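Local coordinates for endonuclease PI-MtuI (Mycobacterium tuberculosis, PDB 2IMZ), which probably excises itself from the RecA precursor and joins the flanking sequences, here as the splicing domain of the intein, at residues E20-G25 / V46-Q51; I29-A34 / L151-L156; A94-F99 / T158-G163. The protein carries 1 engineered substitution. One frame throughout, in Å; residues are numbered along the deposited sequence.

Interaction 1. Residues E20-G25 / V46-Q51; sequences EDVVDG and VSWFDQ
Val-22 and Val-23, near the end of the short helix 19-24, pack against Trp-48 of strand 40-52; the axes of 20-24 and 46-51 approach to 7.8 Å, their directions 112° apart. Val-22 meets the indole with a methyl and with its carbonyl. Its CG1, anti to the backbone N (chi1 178°), lies in the ring plane at the pyrrole edge, 3.9 Å from Trp-48 CD1, and the two side chains run at about a right angle. Val-22 O also sits 3.3 Å from Trp-48 CD1, at an oblique angle to the ring. NE1 is hydrogen-bonded to Lys-27 O, just beyond the helix, which helps to fix the rotation of the indole, while Val-46 C lies over the rim of one ring face. Val-22 also reaches Ile-29.

Val-23 is the most covered residue of the helical side. It lies along the strand backbone: CG2 is 3.8 Å from Phe-49 O, and CG1 lies beside the peptide to Asp-50 and 4.2 Å from Trp-48 CB. Phe-49 turns its ring to the other side of the strand, toward Glu-152. Strand 40-52 is paired there with strand 134-153, and Val-46 and Ser-47 both face Glu-152 in a classic beta bulge.

Asp-24 closes the contact at its exposed end, its OD1 4.5 Å from Asp-50 OD2. One water donates to both carboxylates, 2.6 Å from Asp-24 OD1 and 2.7 Å from Asp-50 OD2; Asp-50 OD1 accepts from Gly-52 N. The grip of helix on strand is therefore apolar within and water-mediated at its solvent-facing side, where the shared water probably offsets part of the repulsion between two like charges.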
loop_
_atom_site.group_PDB
_atom_site.type_symbol
_atom_site.label_atom_id
_atom_site.label_comp_id
_atom_site.label_asym_id
_atom_site.label_seq_id
_atom_site.Cartn_x
_atom_site.Cartn_y
_atom_site.Cartn_z
ATOM N N GLU A 20 3.001 -0.974 17.210
ATOM C CA GLU A 20 2.951 -2.361 17.667
ATOM C C GLU A 20 1.758 -2.608 18.590
ATOM O O GLU A 20 1.191 -3.704 18.601
ATOM C CB GLU A 20 4.254 -2.766 18.371
ATOM C CG GLU A 20 4.554 -2.051 19.683
ATOM C CD GLU A 20 5.362 -0.776 19.497
ATOM O OE1 GLU A 20 5.973 -0.316 20.484
ATOM O OE2 GLU A 20 5.385 -0.231 18.373
ATOM N N ASP A 21 1.376 -1.597 19.365
ATOM C CA ASP A 21 0.236 -1.743 20.262
ATOM C C ASP A 21 -1.050 -1.773 19.454
ATOM O O ASP A 21 -1.999 -2.488 19.789
ATOM C CB ASP A 21 0.177 -0.594 21.272
ATOM C CG ASP A 21 1.393 -0.546 22.173
ATOM O OD1 ASP A 21 2.011 -1.606 22.403
ATOM O OD2 ASP A 21 1.724 0.552 22.667
ATOM N N VAL A 22 -1.082 -0.985 18.383
ATOM C CA VAL A 22 -2.251 -0.941 17.521
ATOM C C VAL A 22 -2.441 -2.296 16.848
ATOM O O VAL A 22 -3.560 -2.799 16.759
ATOM C CB VAL A 22 -2.098 0.151 16.438
ATOM C CG1 VAL A 22 -3.297 0.151 15.512
ATOM C CG2 VAL A 22 -1.959 1.512 17.102
ATOM N N VAL A 23 -1.346 -2.887 16.383
ATOM C CA VAL A 23 -1.415 -4.188 15.719
ATOM C C VAL A 23 -1.679 -5.335 16.699
ATOM O O VAL A 23 -2.524 -6.197 16.432
ATOM C CB VAL A 23 -0.116 -4.480 14.927
ATOM C CG1 VAL A 23 -0.113 -5.924 14.433
ATOM C CG2 VAL A 23 -0.014 -3.528 13.737
ATOM N N ASP A 24 -0.973 -5.350 17.827
ATOM C CA ASP A 24 -1.159 -6.416 18.816
ATOM C C ASP A 24 -2.586 -6.450 19.354
ATOM O O ASP A 24 -3.115 -7.521 19.668
ATOM C CB ASP A 24 -0.186 -6.261 19.990
ATOM C CG ASP A 24 1.268 -6.395 19.574
ATOM O OD1 ASP A 24 1.559 -7.145 18.618
ATOM O OD2 ASP A 24 2.127 -5.757 20.219
ATOM N N GLY A 25 -3.215 -5.283 19.459
ATOM C CA GLY A 25 -4.577 -5.235 19.958
ATOM C C GLY A 25 -5.627 -5.045 18.879
ATOM O O GLY A 25 -6.811 -4.928 19.182
ATOM N N VAL A 46 -8.554 -0.616 9.358
ATOM C CA VAL A 46 -9.404 -1.786 9.154
ATOM C C VAL A 46 -8.655 -3.116 9.088
ATOM O O VAL A 46 -9.272 -4.181 9.146
ATOM C CB VAL A 46 -10.257 -1.616 7.880
ATOM C CG1 VAL A 46 -11.248 -0.477 8.080
ATOM C CG2 VAL A 46 -9.368 -1.330 6.680
ATOM N N SER A 47 -7.333 -3.053 8.970
ATOM C CA SER A 47 -6.502 -4.257 8.922
ATOM C C SER A 47 -5.207 -4.004 9.680
ATOM O O SER A 47 -4.708 -2.876 9.710
ATOM C CB SER A 47 -6.174 -4.646 7.478
ATOM O OG SER A 47 -7.344 -4.929 6.739
ATOM N N TRP A 48 -4.662 -5.063 10.275
ATOM C CA TRP A 48 -3.439 -4.981 11.073
ATOM C C TRP A 48 -2.447 -6.057 10.644
ATOM O O TRP A 48 -2.815 -7.227 10.508
ATOM C CB TRP A 48 -3.785 -5.178 12.552
ATOM C CG TRP A 48 -4.824 -4.229 13.048
ATOM C CD1 TRP A 48 -4.614 -3.026 13.655
ATOM C CD2 TRP A 48 -6.243 -4.370 12.916
ATOM N NE1 TRP A 48 -5.812 -2.406 13.908
ATOM C CE2 TRP A 48 -6.830 -3.208 13.464
ATOM C CE3 TRP A 48 -7.076 -5.365 12.384
ATOM C CZ2 TRP A 48 -8.216 -3.011 13.497
ATOM C CZ3 TRP A 48 -8.457 -5.170 12.416
ATOM C CH2 TRP A 48 -9.011 -3.999 12.970
ATOM N N PHE A 49 -1.186 -5.676 10.454
ATOM C CA PHE A 49 -0.177 -6.644 10.041
ATOM C C PHE A 49 1.113 -6.618 10.854
ATOM O O PHE A 49 1.719 -5.563 11.049
ATOM C CB PHE A 49 0.172 -6.449 8.561
ATOM C CG PHE A 49 -1.026 -6.389 7.659
ATOM C CD1 PHE A 49 -1.703 -5.190 7.461
ATOM C CD2 PHE A 49 -1.496 -7.539 7.031
ATOM C CE1 PHE A 49 -2.838 -5.135 6.648
ATOM C CE2 PHE A 49 -2.630 -7.496 6.216
ATOM C CZ PHE A 49 -3.300 -6.289 6.027
ATOM N N ASP A 50 1.511 -7.788 11.346
ATOM C CA ASP A 50 2.761 -7.935 12.088
ATOM C C ASP A 50 3.686 -8.485 11.009
ATOM O O ASP A 50 3.578 -9.649 10.628
ATOM C CB ASP A 50 2.611 -8.952 13.221
ATOM C CG ASP A 50 3.876 -9.093 14.048
ATOM O OD1 ASP A 50 4.976 -9.141 13.458
ATOM O OD2 ASP A 50 3.774 -9.169 15.290
ATOM N N GLN A 51 4.587 -7.642 10.520
ATOM C CA GLN A 51 5.485 -8.008 9.433
ATOM C C GLN A 51 6.815 -8.660 9.791
ATOM O O GLN A 51 7.640 -8.902 8.908
ATOM C CB GLN A 51 5.742 -6.769 8.573
ATOM C CG GLN A 51 4.473 -6.033 8.158
ATOM C CD GLN A 51 3.609 -6.832 7.200
ATOM O OE1 GLN A 51 3.315 -6.383 6.091
ATOM N NE2 GLN A 51 3.195 -8.018 7.622
HETATM O O HOH W 1 1.470 -8.732 16.575
#

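Interaction 2. Residues I29-A34 / L151-L156; sequences IHVVAA and LEVEEL. With ZN (zinc ion), chain C.
The backbones of 29-34 and 151-156 make no hydrogen bond to each other, their CA atoms approaching from 7.7 Å between Val-31 and Val-153 to 6.4 Å between Ala-33 and Leu-156. Methyl groups make most of the contact. Val-31 and Val-153 meet tip to tip: Val-31 CG2, in the crowded position between the backbone N and the carbonyl carbon, enters between both branches of Val-153, 3.6 Å from CG1 and equally far from CG2. Val-153 CG1, anti to its own N (chi1 178°), also reaches Ala-33 CB. Farther along, Ala-33 CB touches the CD1 branch of Leu-156 at 3.8 Å, and Leu-156 CB lies near Ala-34 O.

Both strands pair with strand 40-52, in the curled antiparallel sheet of the Hint-type intein fold, and the valines of the two strands meet across the curl of the sheet, with Leu-159 of the following strand against both. The chain leaves strand 134-153 through a classic gamma-turn centred on Glu-155, closed by the bond from Leu-156 N to Glu-154 O (2.8 Å), which brings the leucine back toward Ala-33. A water bridges the two backbones beyond it, donating to Ala-34 O and Leu-156 O, each at 2.7 Å.

Glu-152 points to the other side of its strand. Its chain, bent at chi2 (-54°), sets OE1 2.2 Å from the zinc ion, whose other ligands include His-157 ND1 and His-167 NE2 of the second subunit, while OE2 forms a salt bridge with Lys-74 of that subunit. Next to this glutamate, Val-153 N donates to the aminosuccinimide at position 168, the cyclised C-terminal residue of the intein.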
loop_
_atom_site.group_PDB
_atom_site.type_symbol
_atom_site.label_atom_id
_atom_site.label_comp_id
_atom_site.label_asym_id
_atom_site.label_seq_id
_atom_site.Cartn_x
_atom_site.Cartn_y
_atom_site.Cartn_z
ATOM N N ILE A 29 -8.296 2.348 15.583
ATOM C CA ILE A 29 -8.063 3.772 15.783
ATOM C C ILE A 29 -8.296 4.507 14.473
ATOM O O ILE A 29 -8.422 3.887 13.417
ATOM C CB ILE A 29 -6.601 4.060 16.210
ATOM C CG1 ILE A 29 -5.642 3.694 15.070
ATOM C CG2 ILE A 29 -6.258 3.290 17.477
ATOM C CD1 ILE A 29 -4.224 4.215 15.271
ATOM N N HIS A 30 -8.389 5.830 14.553
ATOM C CA HIS A 30 -8.522 6.651 13.360
ATOM C C HIS A 30 -7.137 7.234 13.131
ATOM O O HIS A 30 -6.340 7.339 14.067
ATOM C CB HIS A 30 -9.517 7.797 13.560
ATOM C CG HIS A 30 -10.945 7.388 13.395
ATOM N ND1 HIS A 30 -11.681 6.822 14.414
ATOM C CD2 HIS A 30 -11.763 7.430 12.318
ATOM C CE1 HIS A 30 -12.890 6.531 13.969
ATOM N NE2 HIS A 30 -12.966 6.889 12.701
ATOM N N VAL A 31 -6.848 7.594 11.888
ATOM C CA VAL A 31 -5.558 8.184 11.553
ATOM C C VAL A 31 -5.808 9.394 10.677
ATOM O O VAL A 31 -6.929 9.621 10.219
ATOM C CB VAL A 31 -4.665 7.212 10.740
ATOM C CG1 VAL A 31 -4.444 5.932 11.510
ATOM C CG2 VAL A 31 -5.302 6.930 9.378
ATOM N N VAL A 32 -4.762 10.183 10.467
ATOM C CA VAL A 32 -4.856 11.328 9.575
ATOM C C VAL A 32 -4.493 10.728 8.222
ATOM O O VAL A 32 -3.381 10.225 8.040
ATOM C CB VAL A 32 -3.825 12.421 9.915
ATOM C CG1 VAL A 32 -3.882 13.525 8.856
ATOM C CG2 VAL A 32 -4.099 12.993 11.294
ATOM N N ALA A 33 -5.435 10.755 7.286
ATOM C CA ALA A 33 -5.200 10.204 5.958
ATOM C C ALA A 33 -5.296 11.289 4.901
ATOM O O ALA A 33 -6.142 12.178 4.987
ATOM C CB ALA A 33 -6.215 9.098 5.666
ATOM N N ALA A 34 -4.421 11.213 3.904
ATOM C CA ALA A 34 -4.407 12.186 2.821
ATOM C C ALA A 34 -5.171 11.670 1.611
ATOM O O ALA A 34 -4.996 10.522 1.200
ATOM C CB ALA A 34 -2.967 12.504 2.424
ATOM N N LEU A 151 -0.440 -1.103 8.556
ATOM C CA LEU A 151 -1.856 -0.886 8.846
ATOM C C LEU A 151 -2.615 -0.560 7.569
ATOM O O LEU A 151 -2.061 0.051 6.657
ATOM C CB LEU A 151 -2.030 0.288 9.814
ATOM C CG LEU A 151 -1.379 0.216 11.197
ATOM C CD1 LEU A 151 -1.473 1.581 11.885
ATOM C CD2 LEU A 151 -2.070 -0.860 12.031
ATOM N N GLU A 152 -3.875 -0.981 7.495
ATOM C CA GLU A 152 -4.707 -0.650 6.346
ATOM C C GLU A 152 -5.705 0.387 6.825
ATOM O O GLU A 152 -6.386 0.187 7.835
ATOM C CB GLU A 152 -5.464 -1.863 5.801
ATOM C CG GLU A 152 -4.690 -2.676 4.781
ATOM C CD GLU A 152 -4.169 -1.837 3.618
ATOM O OE1 GLU A 152 -4.970 -1.184 2.904
ATOM O OE2 GLU A 152 -2.943 -1.834 3.419
ATOM N N VAL A 153 -5.767 1.492 6.094
ATOM C CA VAL A 153 -6.653 2.607 6.398
ATOM C C VAL A 153 -7.763 2.641 5.361
ATOM O O VAL A 153 -7.508 2.727 4.160
ATOM C CB VAL A 153 -5.877 3.945 6.367
ATOM C CG1 VAL A 153 -6.819 5.114 6.631
ATOM C CG2 VAL A 153 -4.766 3.919 7.409
ATOM N N GLU A 154 -9.000 2.574 5.834
ATOM C CA GLU A 154 -10.147 2.582 4.943
ATOM C C GLU A 154 -10.136 3.698 3.900
ATOM O O GLU A 154 -9.801 4.849 4.197
ATOM C CB GLU A 154 -11.434 2.673 5.761
ATOM C CG GLU A 154 -12.681 2.864 4.921
ATOM C CD GLU A 154 -13.898 3.150 5.769
ATOM O OE1 GLU A 154 -14.363 2.227 6.465
ATOM O OE2 GLU A 154 -14.381 4.302 5.747
ATOM N N GLU A 155 -10.498 3.319 2.676
ATOM C CA GLU A 155 -10.617 4.216 1.527
ATOM C C GLU A 155 -9.390 4.944 0.973
ATOM O O GLU A 155 -9.047 4.779 -0.200
ATOM C CB GLU A 155 -11.723 5.251 1.799
ATOM C CG GLU A 155 -11.955 6.232 0.642
ATOM C CD GLU A 155 -13.000 7.297 0.949
ATOM O OE1 GLU A 155 -12.997 7.844 2.071
ATOM O OE2 GLU A 155 -13.818 7.605 0.055
ATOM N N LEU A 156 -8.726 5.742 1.803
ATOM C CA LEU A 156 -7.599 6.539 1.333
ATOM C C LEU A 156 -6.226 5.880 1.245
ATOM O O LEU A 156 -5.352 6.382 0.546
ATOM C CB LEU A 156 -7.524 7.827 2.153
ATOM C CG LEU A 156 -8.837 8.622 2.071
ATOM C CD1 LEU A 156 -8.740 9.895 2.901
ATOM C CD2 LEU A 156 -9.132 8.961 0.614
HETATM ZN ZN ZN C . -3.882 0.125 1.524
HETATM O O HOH W 2 -5.353 8.756 -0.836
#

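Interaction 3. Residues A94-F99 / T158-G163; sequences AQPRRF and TLVAEG
Gln-95 and Pro-96 touch Gly-163 and Val-160 through carbon-to-oxygen contacts, a small apolar patch and one bridging water. The first kind centres on Gly-163 O. Gln-95 CA lies 3.3 Å from this oxygen in a CA-H...O contact with an angle of 141° at the hydrogen. The Gln-95 side chain starts alongside it: with CG turned opposite the backbone N (chi1 175°), CB and CG both come close to the carbonyl, CG at 3.3 Å from Gly-163 O. Pro-96 CD approaches the same oxygen at 3.6 Å, and the carbonyl is thus lined by carbons of two successive residues.

The apolar part is a single pair. Pro-96 and Val-160 slide past each other in opposite directions, the proline ring laying CG 3.8 Å from Val-160 CG2, with CD scarcely farther off. Val-165 adjoins the proline, and Val-32 of strand 30-34 adjoins the valine.

A water supplies the polar part, donating to Pro-96 O at 2.5 Å, a short distance, and to Gly-163 O at 2.9 Å. It ties the two backbones together where the carbons line the carbonyl.

Glu-162 and Gly-163 both have positive phi and form the type I' turn of a two-residue beta-hairpin joining strands 159-161 and 164-166. Glu-162 is held by a salt bridge to Arg-7. The arrangement is that of a tight hairpin, the one leading to the C-terminal splice junction, resting its turn on the segment that follows strand 92-94.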
loop_
_atom_site.group_PDB
_atom_site.type_symbol
_atom_site.label_atom_id
_atom_site.label_comp_id
_atom_site.label_asym_id
_atom_site.label_seq_id
_atom_site.Cartn_x
_atom_site.Cartn_y
_atom_site.Cartn_z
ATOM N N ALA A 94 5.766 15.203 3.171
ATOM C CA ALA A 94 4.477 15.731 3.611
ATOM C C ALA A 94 4.312 15.589 5.121
ATOM O O ALA A 94 4.419 14.488 5.663
ATOM C CB ALA A 94 3.345 15.004 2.891
ATOM N N GLN A 95 4.054 16.711 5.788
ATOM C CA GLN A 95 3.865 16.745 7.240
ATOM C C GLN A 95 2.667 17.631 7.564
ATOM O O GLN A 95 2.778 18.859 7.588
ATOM C CB GLN A 95 5.112 17.301 7.935
ATOM C CG GLN A 95 4.940 17.491 9.446
ATOM C CD GLN A 95 6.120 18.191 10.093
ATOM O OE1 GLN A 95 7.065 17.550 10.561
ATOM N NE2 GLN A 95 6.077 19.520 10.116
ATOM N N PRO A 96 1.501 17.019 7.805
ATOM C CA PRO A 96 0.284 17.770 8.127
ATOM C C PRO A 96 0.416 18.591 9.406
ATOM O O PRO A 96 0.956 18.117 10.404
ATOM C CB PRO A 96 -0.769 16.673 8.250
ATOM C CG PRO A 96 -0.285 15.647 7.268
ATOM C CD PRO A 96 1.189 15.598 7.570
ATOM N N ARG A 97 -0.071 19.826 9.373
ATOM C CA ARG A 97 -0.009 20.694 10.542
ATOM C C ARG A 97 -1.286 21.510 10.659
ATOM O O ARG A 97 -1.864 21.909 9.650
ATOM C CB ARG A 97 1.159 21.678 10.442
ATOM C CG ARG A 97 2.517 21.091 10.107
ATOM C CD ARG A 97 3.507 22.233 9.949
ATOM N NE ARG A 97 4.688 21.865 9.175
ATOM C CZ ARG A 97 5.532 22.749 8.655
ATOM N NH1 ARG A 97 5.317 24.047 8.827
ATOM N NH2 ARG A 97 6.585 22.342 7.959
ATOM N N ARG A 98 -1.717 21.755 11.892
ATOM C CA ARG A 98 -2.901 22.562 12.141
ATOM C C ARG A 98 -2.470 24.025 12.204
ATOM O O ARG A 98 -1.328 24.326 12.539
ATOM C CB ARG A 98 -3.553 22.178 13.472
ATOM C CG ARG A 98 -4.259 20.839 13.466
ATOM C CD ARG A 98 -4.811 20.505 14.845
ATOM N NE ARG A 98 -5.680 21.556 15.367
ATOM C CZ ARG A 98 -6.818 21.936 14.797
ATOM N NH1 ARG A 98 -7.227 21.348 13.684
ATOM N NH2 ARG A 98 -7.548 22.903 15.339
ATOM N N PHE A 99 -3.388 24.924 11.870
ATOM C CA PHE A 99 -3.132 26.362 11.902
ATOM C C PHE A 99 -2.530 26.773 13.250
ATOM O O PHE A 99 -3.087 26.456 14.298
ATOM C CB PHE A 99 -4.454 27.101 11.678
ATOM C CG PHE A 99 -4.346 28.591 11.786
ATOM C CD1 PHE A 99 -3.605 29.314 10.865
ATOM C CD2 PHE A 99 -4.997 29.271 12.811
ATOM C CE1 PHE A 99 -3.508 30.700 10.957
ATOM C CE2 PHE A 99 -4.907 30.652 12.913
ATOM C CZ PHE A 99 -4.161 31.367 11.985
ATOM N N THR A 158 -3.651 5.798 3.135
ATOM C CA THR A 158 -2.506 6.577 3.596
ATOM C C THR A 158 -2.710 6.884 5.079
ATOM O O THR A 158 -3.809 6.726 5.607
ATOM C CB THR A 158 -2.354 7.917 2.827
ATOM O OG1 THR A 158 -3.503 8.743 3.058
ATOM C CG2 THR A 158 -2.206 7.669 1.330
ATOM N N LEU A 159 -1.646 7.303 5.751
ATOM C CA LEU A 159 -1.740 7.643 7.169
ATOM C C LEU A 159 -0.519 8.428 7.602
ATOM O O LEU A 159 0.525 8.387 6.953
ATOM C CB LEU A 159 -1.847 6.390 8.045
ATOM C CG LEU A 159 -0.563 5.571 8.207
ATOM C CD1 LEU A 159 -0.603 4.776 9.506
ATOM C CD2 LEU A 159 -0.403 4.662 7.006
ATOM N N VAL A 160 -0.661 9.146 8.707
ATOM C CA VAL A 160 0.439 9.920 9.240
ATOM C C VAL A 160 1.128 9.082 10.308
ATOM O O VAL A 160 0.489 8.586 11.234
ATOM C CB VAL A 160 -0.060 11.250 9.846
ATOM C CG1 VAL A 160 1.049 11.906 10.663
ATOM C CG2 VAL A 160 -0.506 12.182 8.727
ATOM N N ALA A 161 2.434 8.901 10.135
ATOM C CA ALA A 161 3.266 8.145 11.067
ATOM C C ALA A 161 4.441 9.064 11.376
ATOM O O ALA A 161 5.089 9.563 10.454
ATOM C CB ALA A 161 3.753 6.854 10.410
ATOM N N GLU A 162 4.712 9.283 12.661
ATOM C CA GLU A 162 5.785 10.179 13.084
ATOM C C GLU A 162 5.584 11.553 12.433
ATOM O O GLU A 162 6.547 12.254 12.108
ATOM C CB GLU A 162 7.163 9.619 12.712
ATOM C CG GLU A 162 7.599 8.414 13.537
ATOM C CD GLU A 162 7.715 8.729 15.017
ATOM O OE1 GLU A 162 8.220 9.821 15.353
ATOM O OE2 GLU A 162 7.320 7.883 15.845
ATOM N N GLY A 163 4.317 11.921 12.250
ATOM C CA GLY A 163 3.977 13.204 11.660
ATOM C C GLY A 163 4.133 13.334 10.154
ATOM O O GLY A 163 3.846 14.394 9.604
HETATM O O HOH W 3 1.973 15.939 11.127
#

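Interaction 2 is the buried contact of the three, built mostly from methyl groups, whereas interactions 1 and 3 are partly buried. Each has one bridging water, between carboxylates at the exposed margin of interaction 1 and between backbone carbonyls in interactions 2 and 3; C-H...O contact to one glycine carbonyl sets interaction 3 apart. Interactions 1 and 2 share the sheet: the backbones of 46-51 and 151-156 are hydrogen-bonded to each other, and Trp-48 packs on Leu-151. Both also touch the second subunit, interaction 2 through the zinc ion. Interaction 3 adjoins interaction 2, where Ala-34 N bonds to Thr-158 OG1, and lies across the chain's centre from interaction 1.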